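PDB 5GZT: chitinase from Paenibacillus sp. FPU-7, which probably hydrolyses chitin and chitodextrins at random internal N-acetyl-beta-D-glucosaminide (1->4)-beta-linkages. Local coordinates for residues Tyr987-Ser992 / Gly1035-Ala1040; Tyr1064-Asp1069 / Pro1075-Pro1080; Val287-Ala290 / Gly295-Ala298. One frame throughout, in Å; residues are numbered along the deposited sequence.

Interaction 1 (Tyr987-Ser992 / Gly1035-Ala1040); sequences YTSALS and GLFQQA
The ring of Phe-1037 is pushed end-on into the turn Ser-989 to Ser-992 and meets three of its residues from different directions. Ser-992 lays its CB over one face, 3.9 Å from the centroid of the Phe-1037 ring and displaced toward the rim, a CH-pi contact. At the ring edge, near its plane, Ser-989 OG lies 3.4 Å from Phe-1037 CE2. Leu-991 approaches obliquely, with its CB 3.7 Å from the same CE2. Serine suits both places: the slim CB of Ser-992 can settle on the ring face, and Ser-989 turns its OG to the ring edge while that oxygen keeps its polar partners. Leu-1036 covers the opposite face, its CD1 3.8 Å above the centre of the Phe-1037 ring, and so helps to fix the ring's tilt.

Behind this first shell, each segment bends back on itself. Ser-992 N bonds to Ser-989 O at 2.9 Å, closing a type I turn, and Leu-991 N donates to Ser-989 OG at 3.1 Å, an ST turn. With OG anti to its own nitrogen (chi1 179°), Ser-989 can take that N-H and still reach Asp-1069 OD2. Ser-992 OG turns instead to Asp-995. Phe-1037 occupies the third position of a type II turn, Gly-1035 to Gln-1038, with a positive phi of 60° that is less usual for a residue with a side chain. Thr-980 OG1 holds this turn from outside through Gly-1035 O and Gln-1038 N.

The turn 989-992 belongs to the loop after the sixth strand of the C-terminal family 18 TIM barrel. Its partner lies in the antiparallel insertion between the seventh and eighth barrel strands, consistent with the small alpha+beta insertion domain of many family 18 chitinases.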
loop_
_atom_site.group_PDB
_atom_site.type_symbol
_atom_site.label_atom_id
_atom_site.label_comp_id
_atom_site.label_asym_id
_atom_site.label_seq_id
_atom_site.Cartn_x
_atom_site.Cartn_y
_atom_site.Cartn_z
ATOM N N TYR B 987 24.311 -6.262 -15.052
ATOM C CA TYR B 987 22.966 -6.217 -14.462
ATOM C C TYR B 987 22.612 -4.859 -13.873
ATOM O O TYR B 987 23.477 -3.973 -13.680
ATOM C CB TYR B 987 22.787 -7.364 -13.426
ATOM C CG TYR B 987 23.083 -8.782 -13.968
ATOM C CD1 TYR B 987 22.125 -9.561 -14.615
ATOM C CD2 TYR B 987 24.286 -9.343 -13.766
ATOM C CE1 TYR B 987 22.424 -10.885 -15.083
ATOM C CE2 TYR B 987 24.593 -10.600 -14.239
ATOM C CZ TYR B 987 23.676 -11.367 -14.905
ATOM O OH TYR B 987 24.123 -12.653 -15.357
ATOM N N THR B 988 21.313 -4.632 -13.722
ATOM C CA THR B 988 20.853 -3.346 -13.227
ATOM C C THR B 988 21.065 -3.418 -11.681
ATOM O O THR B 988 20.579 -4.377 -11.026
ATOM C CB THR B 988 19.354 -3.150 -13.488
ATOM O OG1 THR B 988 19.066 -3.063 -14.888
ATOM C CG2 THR B 988 18.892 -1.848 -12.827
ATOM N N SER B 989 21.776 -2.460 -11.097
ATOM C CA SER B 989 22.013 -2.462 -9.619
ATOM C C SER B 989 20.702 -2.488 -8.837
ATOM O O SER B 989 19.731 -1.786 -9.183
ATOM C CB SER B 989 22.755 -1.200 -9.202
ATOM O OG SER B 989 22.979 -1.152 -7.784
ATOM N N ALA B 990 20.702 -3.225 -7.728
ATOM C CA ALA B 990 19.544 -3.272 -6.771
ATOM C C ALA B 990 19.260 -1.875 -6.246
ATOM O O ALA B 990 18.113 -1.535 -5.979
ATOM C CB ALA B 990 19.805 -4.303 -5.613
ATOM N N LEU B 991 20.304 -1.042 -6.183
ATOM C CA LEU B 991 20.177 0.380 -5.798
ATOM C C LEU B 991 19.803 1.375 -6.895
ATOM O O LEU B 991 19.797 2.564 -6.624
ATOM C CB LEU B 991 21.440 0.843 -5.074
ATOM C CG LEU B 991 21.679 0.065 -3.767
ATOM C CD1 LEU B 991 22.903 0.577 -2.980
ATOM C CD2 LEU B 991 20.425 0.087 -2.869
ATOM N N SER B 992 19.425 0.933 -8.107
ATOM C CA SER B 992 18.946 1.872 -9.077
ATOM C C SER B 992 17.846 1.213 -9.904
ATOM O O SER B 992 18.055 0.863 -11.093
ATOM C CB SER B 992 20.137 2.382 -9.938
ATOM O OG SER B 992 19.672 3.436 -10.743
ATOM N N GLY B 1035 30.804 7.355 -3.612
ATOM C CA GLY B 1035 30.401 8.114 -4.809
ATOM C C GLY B 1035 29.330 7.476 -5.699
ATOM O O GLY B 1035 28.887 8.117 -6.656
ATOM N N LEU B 1036 28.846 6.277 -5.340
ATOM C CA LEU B 1036 27.934 5.523 -6.198
ATOM C C LEU B 1036 26.514 6.015 -6.073
ATOM O O LEU B 1036 25.965 5.995 -4.981
ATOM C CB LEU B 1036 27.977 4.043 -5.833
ATOM C CG LEU B 1036 27.034 3.115 -6.625
ATOM C CD1 LEU B 1036 27.426 3.157 -8.096
ATOM C CD2 LEU B 1036 27.136 1.688 -6.036
ATOM N N PHE B 1037 25.927 6.430 -7.177
ATOM C CA PHE B 1037 24.558 6.978 -7.237
ATOM C C PHE B 1037 24.449 8.238 -6.348
ATOM O O PHE B 1037 23.461 8.411 -5.614
ATOM C CB PHE B 1037 23.449 5.943 -6.893
ATOM C CG PHE B 1037 23.542 4.637 -7.682
ATOM C CD1 PHE B 1037 23.580 4.650 -9.099
ATOM C CD2 PHE B 1037 23.529 3.402 -7.033
ATOM C CE1 PHE B 1037 23.642 3.445 -9.816
ATOM C CE2 PHE B 1037 23.593 2.199 -7.749
ATOM C CZ PHE B 1037 23.681 2.235 -9.125
ATOM N N GLN B 1038 25.464 9.104 -6.451
ATOM C CA GLN B 1038 25.503 10.407 -5.757
ATOM C C GLN B 1038 25.303 11.564 -6.727
ATOM O O GLN B 1038 25.764 11.528 -7.872
ATOM C CB GLN B 1038 26.831 10.561 -5.001
ATOM C CG GLN B 1038 26.987 9.543 -3.871
ATOM C CD GLN B 1038 25.783 9.474 -2.937
ATOM O OE1 GLN B 1038 25.352 10.478 -2.392
ATOM N NE2 GLN B 1038 25.240 8.280 -2.760
ATOM N N GLN B 1039 24.559 12.563 -6.280
ATOM C CA GLN B 1039 24.486 13.840 -6.997
ATOM C C GLN B 1039 25.912 14.473 -7.032
ATOM O O GLN B 1039 26.665 14.402 -6.057
ATOM C CB GLN B 1039 23.441 14.714 -6.329
ATOM C CG GLN B 1039 23.212 16.055 -6.997
ATOM C CD GLN B 1039 22.725 15.937 -8.435
ATOM O OE1 GLN B 1039 21.763 15.208 -8.726
ATOM N NE2 GLN B 1039 23.380 16.673 -9.344
ATOM N N ALA B 1040 26.331 14.955 -8.195
ATOM C CA ALA B 1040 27.693 15.495 -8.369
ATOM C C ALA B 1040 27.617 16.976 -8.766
ATOM O O ALA B 1040 26.589 17.446 -9.253
ATOM C CB ALA B 1040 28.492 14.714 -9.386
#

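Interaction 2 (Tyr1064-Asp1069 / Pro1075-Pro1080); sequences YTRYWD and PYLYNP
Tyr-1067 sets its CB over one face of the Tyr-1076 ring, 3.5 Å from the centroid, in a CH-pi contact. The two rings meet obliquely, planes at 36°, so neither lies flat on the other. Tyr-1076 has CG between its backbone N and carbonyl carbon (chi1 56°), which swings the ring across the ladder to Tyr-1067. The CE2 edge of Tyr-1067 runs on to Tyr-1078 CB, 3.8 Å away.

At the other end of the hairpin, Asn-1079 presses its CB over the Tyr-1064 ring, 3.4 Å from the centroid. The amide stands almost upright on that ring, planes 83° apart.

On the face carrying Arg-1066, Trp-1068, Pro-1075 and Leu-1077, the extended arginine brings its guanidinium face to Pro-1075 CB, 4.0 Å from Arg-1066 NH2. Trp-1068 CZ3 meets Pro-1075 CD at 3.7 Å. Proline suits this non-hydrogen-bonded pair with Trp-1068, where lacking an N-H costs no cross-strand bond.

Between the two faces, four backbone bonds pair strand 1065-1069, outermost in a four-stranded antiparallel sheet, with 1074-1079, which strand 1086-1089 flanks on its other side. The side chains thus meet mostly through carbon, and polar ends bond elsewhere: Asn-1079 OD1 to Asp-1081 N, and Arg-1066 NH2 in salt bridges with Asp-1092 and Glu-1094, two carboxylates that probably stabilise its positive charge and help to hold the guanidinium against Pro-1075.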
loop_
_atom_site.group_PDB
_atom_site.type_symbol
_atom_site.label_atom_id
_atom_site.label_comp_id
_atom_site.label_asym_id
_atom_site.label_seq_id
_atom_site.Cartn_x
_atom_site.Cartn_y
_atom_site.Cartn_z
ATOM N N TYR B 1064 42.917 6.090 -6.066
ATOM C CA TYR B 1064 41.628 5.565 -6.480
ATOM C C TYR B 1064 41.572 4.223 -5.819
ATOM O O TYR B 1064 42.520 3.420 -5.911
ATOM C CB TYR B 1064 41.509 5.445 -8.038
ATOM C CG TYR B 1064 41.250 6.778 -8.688
ATOM C CD1 TYR B 1064 39.945 7.274 -8.810
ATOM C CD2 TYR B 1064 42.307 7.586 -9.140
ATOM C CE1 TYR B 1064 39.687 8.534 -9.372
ATOM C CE2 TYR B 1064 42.057 8.828 -9.728
ATOM C CZ TYR B 1064 40.766 9.319 -9.817
ATOM O OH TYR B 1064 40.545 10.590 -10.343
ATOM N N THR B 1065 40.427 3.963 -5.196
ATOM C CA THR B 1065 40.101 2.613 -4.733
ATOM C C THR B 1065 39.015 1.975 -5.636
ATOM O O THR B 1065 38.033 2.658 -6.045
ATOM C CB THR B 1065 39.609 2.638 -3.265
ATOM O OG1 THR B 1065 40.504 3.465 -2.492
ATOM C CG2 THR B 1065 39.528 1.232 -2.684
ATOM N N ARG B 1066 39.221 0.685 -5.911
ATOM C CA ARG B 1066 38.325 -0.134 -6.732
ATOM C C ARG B 1066 37.236 -0.676 -5.835
ATOM O O ARG B 1066 37.525 -1.308 -4.867
ATOM C CB ARG B 1066 39.058 -1.289 -7.401
ATOM C CG ARG B 1066 38.077 -2.191 -8.199
ATOM C CD ARG B 1066 38.770 -3.369 -8.856
ATOM N NE ARG B 1066 37.892 -4.215 -9.683
ATOM C CZ ARG B 1066 37.039 -5.149 -9.227
ATOM N NH1 ARG B 1066 36.810 -5.338 -7.912
ATOM N NH2 ARG B 1066 36.351 -5.898 -10.094
ATOM N N TYR B 1067 35.994 -0.382 -6.157
ATOM C CA TYR B 1067 34.822 -0.974 -5.526
ATOM C C TYR B 1067 34.042 -1.888 -6.540
ATOM O O TYR B 1067 34.356 -1.913 -7.753
ATOM C CB TYR B 1067 33.940 0.145 -4.981
ATOM C CG TYR B 1067 34.670 0.970 -3.902
ATOM C CD1 TYR B 1067 34.913 0.434 -2.602
ATOM C CD2 TYR B 1067 35.184 2.240 -4.201
ATOM C CE1 TYR B 1067 35.612 1.192 -1.647
ATOM C CE2 TYR B 1067 35.841 3.006 -3.245
ATOM C CZ TYR B 1067 36.047 2.482 -1.972
ATOM O OH TYR B 1067 36.691 3.261 -1.077
ATOM N N TRP B 1068 33.049 -2.615 -6.014
ATOM C CA TRP B 1068 32.330 -3.589 -6.751
ATOM C C TRP B 1068 30.863 -3.536 -6.383
ATOM O O TRP B 1068 30.547 -3.803 -5.239
ATOM C CB TRP B 1068 32.927 -4.940 -6.445
ATOM C CG TRP B 1068 32.268 -6.066 -7.287
ATOM C CD1 TRP B 1068 31.344 -6.986 -6.846
ATOM C CD2 TRP B 1068 32.420 -6.316 -8.700
ATOM N NE1 TRP B 1068 30.975 -7.816 -7.873
ATOM C CE2 TRP B 1068 31.613 -7.432 -9.018
ATOM C CE3 TRP B 1068 33.213 -5.763 -9.711
ATOM C CZ2 TRP B 1068 31.586 -8.008 -10.315
ATOM C CZ3 TRP B 1068 33.143 -6.342 -11.045
ATOM C CH2 TRP B 1068 32.342 -7.444 -11.296
ATOM N N ASP B 1069 29.986 -3.142 -7.308
ATOM C CA ASP B 1069 28.532 -3.302 -7.135
ATOM C C ASP B 1069 28.115 -4.721 -7.484
ATOM O O ASP B 1069 28.010 -5.125 -8.665
ATOM C CB ASP B 1069 27.746 -2.255 -7.908
ATOM C CG ASP B 1069 26.279 -2.348 -7.680
ATOM O OD1 ASP B 1069 25.773 -3.426 -7.254
ATOM O OD2 ASP B 1069 25.574 -1.357 -7.999
ATOM N N PRO B 1075 32.422 -2.860 -11.708
ATOM C CA PRO B 1075 33.391 -2.114 -10.939
ATOM C C PRO B 1075 33.276 -0.600 -11.083
ATOM O O PRO B 1075 32.681 -0.054 -12.060
ATOM C CB PRO B 1075 34.690 -2.565 -11.550
ATOM C CG PRO B 1075 34.331 -2.651 -13.034
ATOM C CD PRO B 1075 32.952 -3.197 -13.046
ATOM N N TYR B 1076 33.828 0.081 -10.074
ATOM C CA TYR B 1076 33.974 1.510 -10.087
ATOM C C TYR B 1076 35.145 1.916 -9.228
ATOM O O TYR B 1076 35.590 1.157 -8.377
ATOM C CB TYR B 1076 32.726 2.265 -9.664
ATOM C CG TYR B 1076 32.110 1.955 -8.297
ATOM C CD1 TYR B 1076 31.392 0.791 -8.077
ATOM C CD2 TYR B 1076 32.203 2.851 -7.240
ATOM C CE1 TYR B 1076 30.793 0.528 -6.832
ATOM C CE2 TYR B 1076 31.606 2.607 -6.010
ATOM C CZ TYR B 1076 30.908 1.431 -5.808
ATOM O OH TYR B 1076 30.333 1.167 -4.611
ATOM N N LEU B 1077 35.647 3.113 -9.489
ATOM C CA LEU B 1077 36.788 3.679 -8.784
ATOM C C LEU B 1077 36.253 4.905 -8.077
ATOM O O LEU B 1077 35.426 5.597 -8.656
ATOM C CB LEU B 1077 37.888 4.099 -9.755
ATOM C CG LEU B 1077 39.033 3.160 -10.113
ATOM C CD1 LEU B 1077 38.789 1.698 -9.927
ATOM C CD2 LEU B 1077 39.589 3.460 -11.502
ATOM N N TYR B 1078 36.735 5.158 -6.845
ATOM C CA TYR B 1078 36.521 6.445 -6.163
ATOM C C TYR B 1078 37.868 6.960 -5.609
ATOM O O TYR B 1078 38.780 6.181 -5.194
ATOM C CB TYR B 1078 35.436 6.344 -5.074
ATOM C CG TYR B 1078 35.006 7.708 -4.531
ATOM C CD1 TYR B 1078 34.306 8.591 -5.326
ATOM C CD2 TYR B 1078 35.338 8.122 -3.219
ATOM C CE1 TYR B 1078 33.961 9.845 -4.889
ATOM C CE2 TYR B 1078 34.959 9.399 -2.754
ATOM C CZ TYR B 1078 34.279 10.257 -3.592
ATOM O OH TYR B 1078 33.846 11.514 -3.199
ATOM N N ASN B 1079 38.032 8.263 -5.726
ATOM C CA ASN B 1079 39.211 8.962 -5.168
ATOM C C ASN B 1079 38.619 10.226 -4.521
ATOM O O ASN B 1079 38.230 11.163 -5.219
ATOM C CB ASN B 1079 40.268 9.292 -6.228
ATOM C CG ASN B 1079 41.504 10.016 -5.646
ATOM O OD1 ASN B 1079 41.442 10.637 -4.587
ATOM N ND2 ASN B 1079 42.635 9.913 -6.342
ATOM N N PRO B 1080 38.513 10.242 -3.173
ATOM C CA PRO B 1080 37.938 11.435 -2.503
ATOM C C PRO B 1080 38.759 12.726 -2.782
ATOM O O PRO B 1080 38.206 13.860 -2.862
ATOM C CB PRO B 1080 37.941 11.050 -1.010
ATOM C CG PRO B 1080 38.722 9.768 -0.872
ATOM C CD PRO B 1080 39.154 9.294 -2.243
HETATM O O HOH W 1 28.780 -0.911 -4.424
#

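Interaction 3 (Val287-Ala290 / Gly295-Ala298); sequences VDWA and GVDA
This is a small apolar contact within one connection, the loop between the end of the long, interrupted strand 264-284, which supplies the first strand of the N-terminal family 18 TIM barrel, and strand 303-312, the second. It is made chiefly by two buried side chains, Trp-289 and Val-296, with Gly-295 at its margin. The indole meets one methyl of the valine: Val-296 CG2 lies 3.5 Å from Trp-289 CZ3 and 3.8 Å from Trp-289 CE3. The methyl comes in obliquely to the six-membered ring, and the two side chains cross at about a right angle.

Val-296 places CG2 anti to its carbonyl carbon, and this branch is the one directed at the indole. A branched aliphatic residue suits the place, since it also packs on Phe-301 and Leu-354. Trp-289 has CG beside its backbone N (chi1 -73°), an orientation that carries the six-membered ring toward the valine. Val-287 supports one face of the indole, with CG1 3.6 Å above the ring plane and over its centre. The buried NE1 is satisfied by Pro-284 O, which also restrains the rotation of the ring.

Gly-295 has a phi of 89° with a psi of 165°, where a beta carbon would collide with the preceding carbonyl oxygen; glycine is therefore the fitting residue.

Helix 344-352 flanks the tryptophan: Asn-347 uses OD1 for Trp-289 N and ND2 for Val-287 O, and Tyr-350 touches the indole. On the valine side, Asp-297 N bonds to the hydroxyl of Tyr-625, just beyond strand 619-623, and the Asp-297 side chain touches Pro-993 of the C-terminal barrel region.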
loop_
_atom_site.group_PDB
_atom_site.type_symbol
_atom_site.label_atom_id
_atom_site.label_comp_id
_atom_site.label_asym_id
_atom_site.label_seq_id
_atom_site.Cartn_x
_atom_site.Cartn_y
_atom_site.Cartn_z
ATOM N N VAL B 287 16.597 -2.572 10.162
ATOM C CA VAL B 287 17.537 -2.605 9.057
ATOM C C VAL B 287 18.121 -1.194 8.957
ATOM O O VAL B 287 17.398 -0.147 9.160
ATOM C CB VAL B 287 16.823 -3.042 7.741
ATOM C CG1 VAL B 287 17.713 -2.915 6.506
ATOM C CG2 VAL B 287 16.310 -4.464 7.894
ATOM N N ASP B 288 19.401 -1.157 8.618
ATOM C CA ASP B 288 20.080 0.106 8.399
ATOM C C ASP B 288 19.890 0.485 6.988
ATOM O O ASP B 288 20.589 0.007 6.111
ATOM C CB ASP B 288 21.555 -0.004 8.804
ATOM C CG ASP B 288 22.334 1.284 8.588
ATOM O OD1 ASP B 288 21.943 2.189 7.798
ATOM O OD2 ASP B 288 23.354 1.356 9.236
ATOM N N TRP B 289 18.879 1.325 6.739
ATOM C CA TRP B 289 18.472 1.585 5.393
ATOM C C TRP B 289 19.483 2.370 4.619
ATOM O O TRP B 289 19.514 2.248 3.393
ATOM C CB TRP B 289 17.066 2.208 5.316
ATOM C CG TRP B 289 16.091 1.154 5.631
ATOM C CD1 TRP B 289 15.376 1.007 6.762
ATOM C CD2 TRP B 289 15.804 0.022 4.821
ATOM N NE1 TRP B 289 14.662 -0.154 6.723
ATOM C CE2 TRP B 289 14.897 -0.777 5.530
ATOM C CE3 TRP B 289 16.231 -0.389 3.548
ATOM C CZ2 TRP B 289 14.392 -1.972 5.029
ATOM C CZ3 TRP B 289 15.717 -1.566 3.027
ATOM C CH2 TRP B 289 14.795 -2.358 3.780
ATOM N N ALA B 290 20.361 3.148 5.296
ATOM C CA ALA B 290 21.337 3.912 4.551
ATOM C C ALA B 290 22.414 2.989 4.015
ATOM O O ALA B 290 22.851 3.190 2.869
ATOM C CB ALA B 290 21.948 5.044 5.394
ATOM N N GLY B 295 17.920 -2.723 -1.715
ATOM C CA GLY B 295 17.126 -1.669 -2.349
ATOM C C GLY B 295 15.645 -1.625 -1.931
ATOM O O GLY B 295 15.104 -2.573 -1.295
ATOM N N VAL B 296 15.032 -0.492 -2.253
ATOM C CA VAL B 296 13.620 -0.192 -2.047
ATOM C C VAL B 296 13.214 0.490 -3.347
ATOM O O VAL B 296 13.843 1.477 -3.781
ATOM C CB VAL B 296 13.381 0.704 -0.796
ATOM C CG1 VAL B 296 11.892 0.875 -0.486
ATOM C CG2 VAL B 296 14.038 0.148 0.448
ATOM N N ASP B 297 12.250 -0.099 -4.044
ATOM C CA ASP B 297 11.649 0.535 -5.184
ATOM C C ASP B 297 10.261 0.941 -4.777
ATOM O O ASP B 297 9.292 0.176 -4.875
ATOM C CB ASP B 297 11.707 -0.428 -6.342
ATOM C CG ASP B 297 10.948 0.063 -7.577
ATOM O OD1 ASP B 297 10.549 1.260 -7.655
ATOM O OD2 ASP B 297 10.746 -0.820 -8.428
ATOM N N ALA B 298 10.166 2.170 -4.282
ATOM C CA ALA B 298 8.910 2.737 -3.824
ATOM C C ALA B 298 7.927 3.058 -4.915
ATOM O O ALA B 298 6.796 3.384 -4.594
ATOM C CB ALA B 298 9.150 3.954 -2.944
#

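From the N terminus, interaction 3 comes first and closes a short loop of four intervening residues between the first two strands of the N-terminal barrel. Far along the chain, interaction 1 closes a longer one: 42 residues, including helix 998-1007 and strand 1015-1020, separate its segments. Interaction 2 then forms the hairpin 1064-1080. The three follow in series, neither nesting nor crossing. In space, 987-992 is the bridge: Asp-1069 joins it to the hairpin, while Leu-991 CD2 packs on Gly-295 CA at 3.8 Å. Segment 987-992 thus lies between the insertion, which carries 1035-1040 and the hairpin, and the N-terminal barrel, whereas interactions 2 and 3 stay about 10 Å apart at their nearest atoms.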